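Local structure of Rubredoxin\:oxygen oxidoreductase (Desulfovibrio gigas, 1E5D) at residues 209-222 with 232-244. The protein catalyses the four-electron reduction of dioxygen to two molecules of water, using a diiron centre and flavin mononucleotide. Numbering follows the deposited sequence.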
loop_
_atom_site.group_PDB
_atom_site.type_symbol
_atom_site.label_atom_id
_atom_site.label_comp_id
_atom_site.label_asym_id
_atom_site.label_seq_id
_atom_site.Cartn_x
_atom_site.Cartn_y
_atom_site.Cartn_z
ATOM N N ILE A 209 16.099 -27.781 11.045
ATOM C CA ILE A 209 15.311 -28.797 11.739
ATOM C C ILE A 209 15.985 -30.147 11.579
ATOM O O ILE A 209 15.976 -31.006 12.453
ATOM C CB ILE A 209 13.877 -28.824 11.198
ATOM C CG1 ILE A 209 12.974 -27.769 11.847
ATOM C CG2 ILE A 209 13.286 -30.214 11.322
ATOM C CD1 ILE A 209 11.610 -27.644 11.204
ATOM N N GLU A 210 16.606 -30.346 10.421
ATOM C CA GLU A 210 17.378 -31.561 10.197
ATOM C C GLU A 210 18.487 -31.683 11.229
ATOM O O GLU A 210 18.661 -32.717 11.866
ATOM C CB GLU A 210 17.987 -31.539 8.802
ATOM C CG GLU A 210 18.237 -32.895 8.170
ATOM C CD GLU A 210 18.926 -32.737 6.822
ATOM O OE1 GLU A 210 20.099 -32.311 6.817
ATOM O OE2 GLU A 210 18.290 -33.024 5.786
ATOM N N THR A 211 19.257 -30.603 11.394
ATOM C CA THR A 211 20.392 -30.724 12.307
ATOM C C THR A 211 19.957 -30.806 13.756
ATOM O O THR A 211 20.607 -31.474 14.571
ATOM C CB THR A 211 21.393 -29.570 12.101
ATOM O OG1 THR A 211 21.211 -28.563 13.092
ATOM C CG2 THR A 211 21.141 -28.931 10.746
ATOM N N LEU A 212 18.860 -30.159 14.148
ATOM C CA LEU A 212 18.531 -30.264 15.574
ATOM C C LEU A 212 18.119 -31.698 15.893
ATOM O O LEU A 212 18.446 -32.259 16.934
ATOM C CB LEU A 212 17.455 -29.267 15.978
ATOM C CG LEU A 212 17.730 -27.773 16.035
ATOM C CD1 LEU A 212 17.903 -27.275 17.472
ATOM C CD2 LEU A 212 18.960 -27.369 15.233
ATOM N N VAL A 213 17.381 -32.293 14.964
ATOM C CA VAL A 213 16.978 -33.688 15.087
ATOM C C VAL A 213 18.201 -34.588 14.926
ATOM O O VAL A 213 18.290 -35.608 15.601
ATOM C CB VAL A 213 15.902 -34.046 14.051
ATOM C CG1 VAL A 213 15.611 -35.533 14.024
ATOM C CG2 VAL A 213 14.628 -33.269 14.363
ATOM N N GLY A 214 19.096 -34.183 14.035
ATOM C CA GLY A 214 20.360 -34.888 13.831
ATOM C C GLY A 214 21.052 -35.000 15.180
ATOM O O GLY A 214 21.379 -36.080 15.662
ATOM N N ALA A 215 21.239 -33.846 15.820
ATOM C CA ALA A 215 21.619 -33.881 17.234
ATOM C C ALA A 215 20.446 -34.444 18.008
ATOM O O ALA A 215 19.430 -34.883 17.451
ATOM C CB ALA A 215 22.035 -32.509 17.714
ATOM N N GLY A 216 20.439 -34.506 19.340
ATOM C CA GLY A 216 19.239 -35.204 19.845
ATOM C C GLY A 216 18.191 -34.257 20.366
ATOM O O GLY A 216 17.732 -34.367 21.509
ATOM N N VAL A 217 17.781 -33.288 19.544
ATOM C CA VAL A 217 16.807 -32.341 20.088
ATOM C C VAL A 217 15.381 -32.837 19.892
ATOM O O VAL A 217 14.820 -32.746 18.803
ATOM C CB VAL A 217 17.001 -30.954 19.455
ATOM C CG1 VAL A 217 16.057 -29.945 20.078
ATOM C CG2 VAL A 217 18.455 -30.526 19.613
ATOM N N ALA A 218 14.823 -33.347 20.982
ATOM C CA ALA A 218 13.448 -33.816 21.071
ATOM C C ALA A 218 12.780 -33.234 22.319
ATOM O O ALA A 218 12.716 -33.855 23.374
ATOM C CB ALA A 218 13.364 -35.328 21.095
ATOM N N PRO A 219 12.289 -32.014 22.156
ATOM C CA PRO A 219 11.824 -31.205 23.278
ATOM C C PRO A 219 10.529 -31.701 23.918
ATOM O O PRO A 219 9.686 -32.313 23.270
ATOM C CB PRO A 219 11.574 -29.832 22.638
ATOM C CG PRO A 219 12.273 -29.876 21.318
ATOM C CD PRO A 219 12.146 -31.308 20.864
ATOM N N GLU A 220 10.413 -31.392 25.202
ATOM C CA GLU A 220 9.208 -31.552 25.996
ATOM C C GLU A 220 8.531 -30.187 26.136
ATOM O O GLU A 220 7.339 -30.078 26.375
ATOM C CB GLU A 220 9.510 -32.144 27.369
ATOM C CG GLU A 220 8.804 -33.469 27.622
ATOM C CD GLU A 220 9.759 -34.625 27.834
ATOM O OE1 GLU A 220 10.163 -34.850 28.996
ATOM O OE2 GLU A 220 10.109 -35.322 26.858
ATOM N N PHE A 221 9.345 -29.159 25.959
ATOM C CA PHE A 221 8.970 -27.769 25.984
ATOM C C PHE A 221 9.660 -26.958 24.896
ATOM O O PHE A 221 10.895 -26.939 24.825
ATOM C CB PHE A 221 9.385 -27.156 27.321
ATOM C CG PHE A 221 8.540 -27.599 28.495
ATOM C CD1 PHE A 221 7.325 -26.982 28.738
ATOM C CD2 PHE A 221 8.977 -28.617 29.326
ATOM C CE1 PHE A 221 6.556 -27.381 29.816
ATOM C CE2 PHE A 221 8.214 -29.014 30.409
ATOM C CZ PHE A 221 7.002 -28.392 30.649
ATOM N N ILE A 222 8.880 -26.269 24.062
ATOM C CA ILE A 222 9.522 -25.280 23.195
ATOM C C ILE A 222 9.100 -23.877 23.638
ATOM O O ILE A 222 7.912 -23.624 23.775
ATOM C CB ILE A 222 9.214 -25.449 21.704
ATOM C CG1 ILE A 222 9.810 -26.733 21.133
ATOM C CG2 ILE A 222 9.671 -24.208 20.945
ATOM C CD1 ILE A 222 9.151 -27.230 19.866
ATOM N N GLY A 232 4.839 -30.354 26.342
ATOM C CA GLY A 232 4.643 -31.761 26.067
ATOM C C GLY A 232 5.238 -32.173 24.735
ATOM O O GLY A 232 5.136 -31.453 23.739
ATOM N N ALA A 233 5.869 -33.345 24.709
ATOM C CA ALA A 233 6.546 -33.805 23.505
ATOM C C ALA A 233 5.585 -33.862 22.328
ATOM O O ALA A 233 5.968 -33.604 21.184
ATOM C CB ALA A 233 7.189 -35.162 23.743
ATOM N N ASP A 234 4.311 -34.195 22.587
ATOM C CA ASP A 234 3.410 -34.259 21.428
ATOM C C ASP A 234 3.293 -32.868 20.811
ATOM O O ASP A 234 3.447 -32.687 19.610
ATOM C CB ASP A 234 2.057 -34.836 21.811
ATOM C CG ASP A 234 1.328 -34.026 22.860
ATOM O OD1 ASP A 234 2.012 -33.614 23.820
ATOM O OD2 ASP A 234 0.114 -33.789 22.707
ATOM N N GLN A 235 3.047 -31.890 21.673
ATOM C CA GLN A 235 2.948 -30.497 21.275
ATOM C C GLN A 235 4.214 -30.055 20.561
ATOM O O GLN A 235 4.206 -29.451 19.490
ATOM C CB GLN A 235 2.680 -29.646 22.517
ATOM C CG GLN A 235 1.339 -29.971 23.167
ATOM C CD GLN A 235 0.190 -29.392 22.361
ATOM O OE1 GLN A 235 -0.513 -30.112 21.658
ATOM N NE2 GLN A 235 0.012 -28.081 22.463
ATOM N N CYS A 236 5.349 -30.387 21.172
ATOM C CA CYS A 236 6.599 -29.989 20.526
ATOM C C CYS A 236 6.759 -30.669 19.181
ATOM O O CYS A 236 7.392 -30.137 18.268
ATOM C CB CYS A 236 7.758 -30.308 21.478
ATOM S SG CYS A 236 7.663 -29.272 22.967
ATOM N N THR A 237 6.175 -31.861 19.048
ATOM C CA THR A 237 6.332 -32.583 17.782
ATOM C C THR A 237 5.412 -31.960 16.742
ATOM O O THR A 237 5.778 -31.822 15.576
ATOM C CB THR A 237 6.067 -34.085 17.940
ATOM O OG1 THR A 237 7.118 -34.671 18.729
ATOM C CG2 THR A 237 6.103 -34.792 16.591
ATOM N N PHE A 238 4.233 -31.580 17.211
ATOM C CA PHE A 238 3.303 -30.796 16.406
ATOM C C PHE A 238 4.009 -29.576 15.817
ATOM O O PHE A 238 4.005 -29.395 14.595
ATOM C CB PHE A 238 2.116 -30.381 17.260
ATOM C CG PHE A 238 1.087 -29.504 16.576
ATOM C CD1 PHE A 238 0.256 -30.010 15.594
ATOM C CD2 PHE A 238 0.961 -28.172 16.933
ATOM C CE1 PHE A 238 -0.692 -29.204 14.982
ATOM C CE2 PHE A 238 0.016 -27.363 16.328
ATOM C CZ PHE A 238 -0.816 -27.876 15.350
ATOM N N ALA A 239 4.619 -28.748 16.665
ATOM C CA ALA A 239 5.300 -27.543 16.215
ATOM C C ALA A 239 6.280 -27.826 15.079
ATOM O O ALA A 239 6.273 -27.161 14.038
ATOM C CB ALA A 239 6.057 -26.864 17.355
ATOM N N VAL A 240 7.139 -28.819 15.294
ATOM C CA VAL A 240 8.186 -29.138 14.331
ATOM C C VAL A 240 7.617 -29.773 13.070
ATOM O O VAL A 240 8.098 -29.497 11.973
ATOM C CB VAL A 240 9.232 -30.088 14.949
ATOM C CG1 VAL A 240 10.132 -30.658 13.865
ATOM C CG2 VAL A 240 10.029 -29.347 16.001
ATOM N N GLN A 241 6.600 -30.611 13.243
ATOM C CA GLN A 241 5.870 -31.157 12.111
ATOM C C GLN A 241 5.478 -30.028 11.159
ATOM O O GLN A 241 5.845 -29.979 9.992
ATOM C CB GLN A 241 4.614 -31.861 12.603
ATOM C CG GLN A 241 4.563 -33.370 12.512
ATOM C CD GLN A 241 3.161 -33.887 12.808
ATOM O OE1 GLN A 241 2.165 -33.183 12.630
ATOM N NE2 GLN A 241 3.089 -35.131 13.268
ATOM N N LYS A 242 4.716 -29.105 11.730
ATOM C CA LYS A 242 4.161 -27.948 11.051
ATOM C C LYS A 242 5.214 -27.100 10.356
ATOM O O LYS A 242 5.017 -26.736 9.198
ATOM C CB LYS A 242 3.377 -27.124 12.085
ATOM C CG LYS A 242 1.992 -27.733 12.307
ATOM C CD LYS A 242 1.054 -27.304 11.183
ATOM C CE LYS A 242 0.162 -28.448 10.738
ATOM N NZ LYS A 242 -0.827 -28.024 9.707
ATOM N N TYR A 243 6.314 -26.794 11.042
ATOM C CA TYR A 243 7.340 -25.957 10.426
ATOM C C TYR A 243 7.857 -26.603 9.149
ATOM O O TYR A 243 8.076 -25.927 8.146
ATOM C CB TYR A 243 8.500 -25.672 11.397
ATOM C CG TYR A 243 8.331 -24.275 11.962
ATOM C CD1 TYR A 243 7.076 -23.925 12.459
ATOM C CD2 TYR A 243 9.349 -23.342 12.001
ATOM C CE1 TYR A 243 6.855 -22.670 12.987
ATOM C CE2 TYR A 243 9.122 -22.079 12.530
ATOM C CZ TYR A 243 7.874 -21.749 13.019
ATOM O OH TYR A 243 7.626 -20.498 13.549
ATOM N N VAL A 244 8.032 -27.922 9.223
ATOM C CA VAL A 244 8.440 -28.676 8.041
ATOM C C VAL A 244 7.398 -28.515 6.941
ATOM O O VAL A 244 7.690 -28.197 5.800
ATOM C CB VAL A 244 8.637 -30.165 8.369
ATOM C CG1 VAL A 244 8.895 -30.964 7.098
ATOM C CG2 VAL A 244 9.776 -30.345 9.359
HETATM O O HOH W 1 9.779 -33.503 20.213
#
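Ile209 bridges two helices that run roughly antiparallel, their axes 145° apart and 12.0 Å at closest approach. With CG1 beside its own backbone N and anti to the carbonyl carbon (chi1 -84°), the chain sends its CD1 across Tyr243 at about a right angle, 3.7 Å from Tyr243 CB, while its CG2 lies 4.1 Å from Val240 CG1. Val244 CG2 touches the same CD1 methyl. The tyrosine ring itself leads elsewhere: its OH is hydrogen-bonded to Phe167 N, and its side chain lies about 7 Å from that of Asp165, an iron ligand. Beyond the helix end the chain returns at Pro219, whose O approaches Ala233 CA in a CH···O contact and also accepts a hydrogen bond from a water, 3.3 Å from Pro219 O, that donates to Thr237 OG1 as well and so bridges loop and helix. This is the edge of the metallo-beta-lactamase fold, where helix 233-248 follows a hairpin of strands 221-224 and 230-231 and packs back against it. Glu220 O receives the N-H of Gly232, the N-cap residue, at an angle of 151°, pairing the residues that flank the two strands; the Glu220 carboxylate forms a salt bridge with Lys159 through OE2. Next, the backbone from Glu220 to Ile222 passes over the buried Cys236, whose SG lies 3.4 Å from Ile222 N. The CB of Ile222 is directed toward helix 233-248, and CD1 rests on it, 3.7 Å from Cys236 CB and 4.0 Å from Ala239 CB, with Phe230 and Phe167 packing against the same isoleucine.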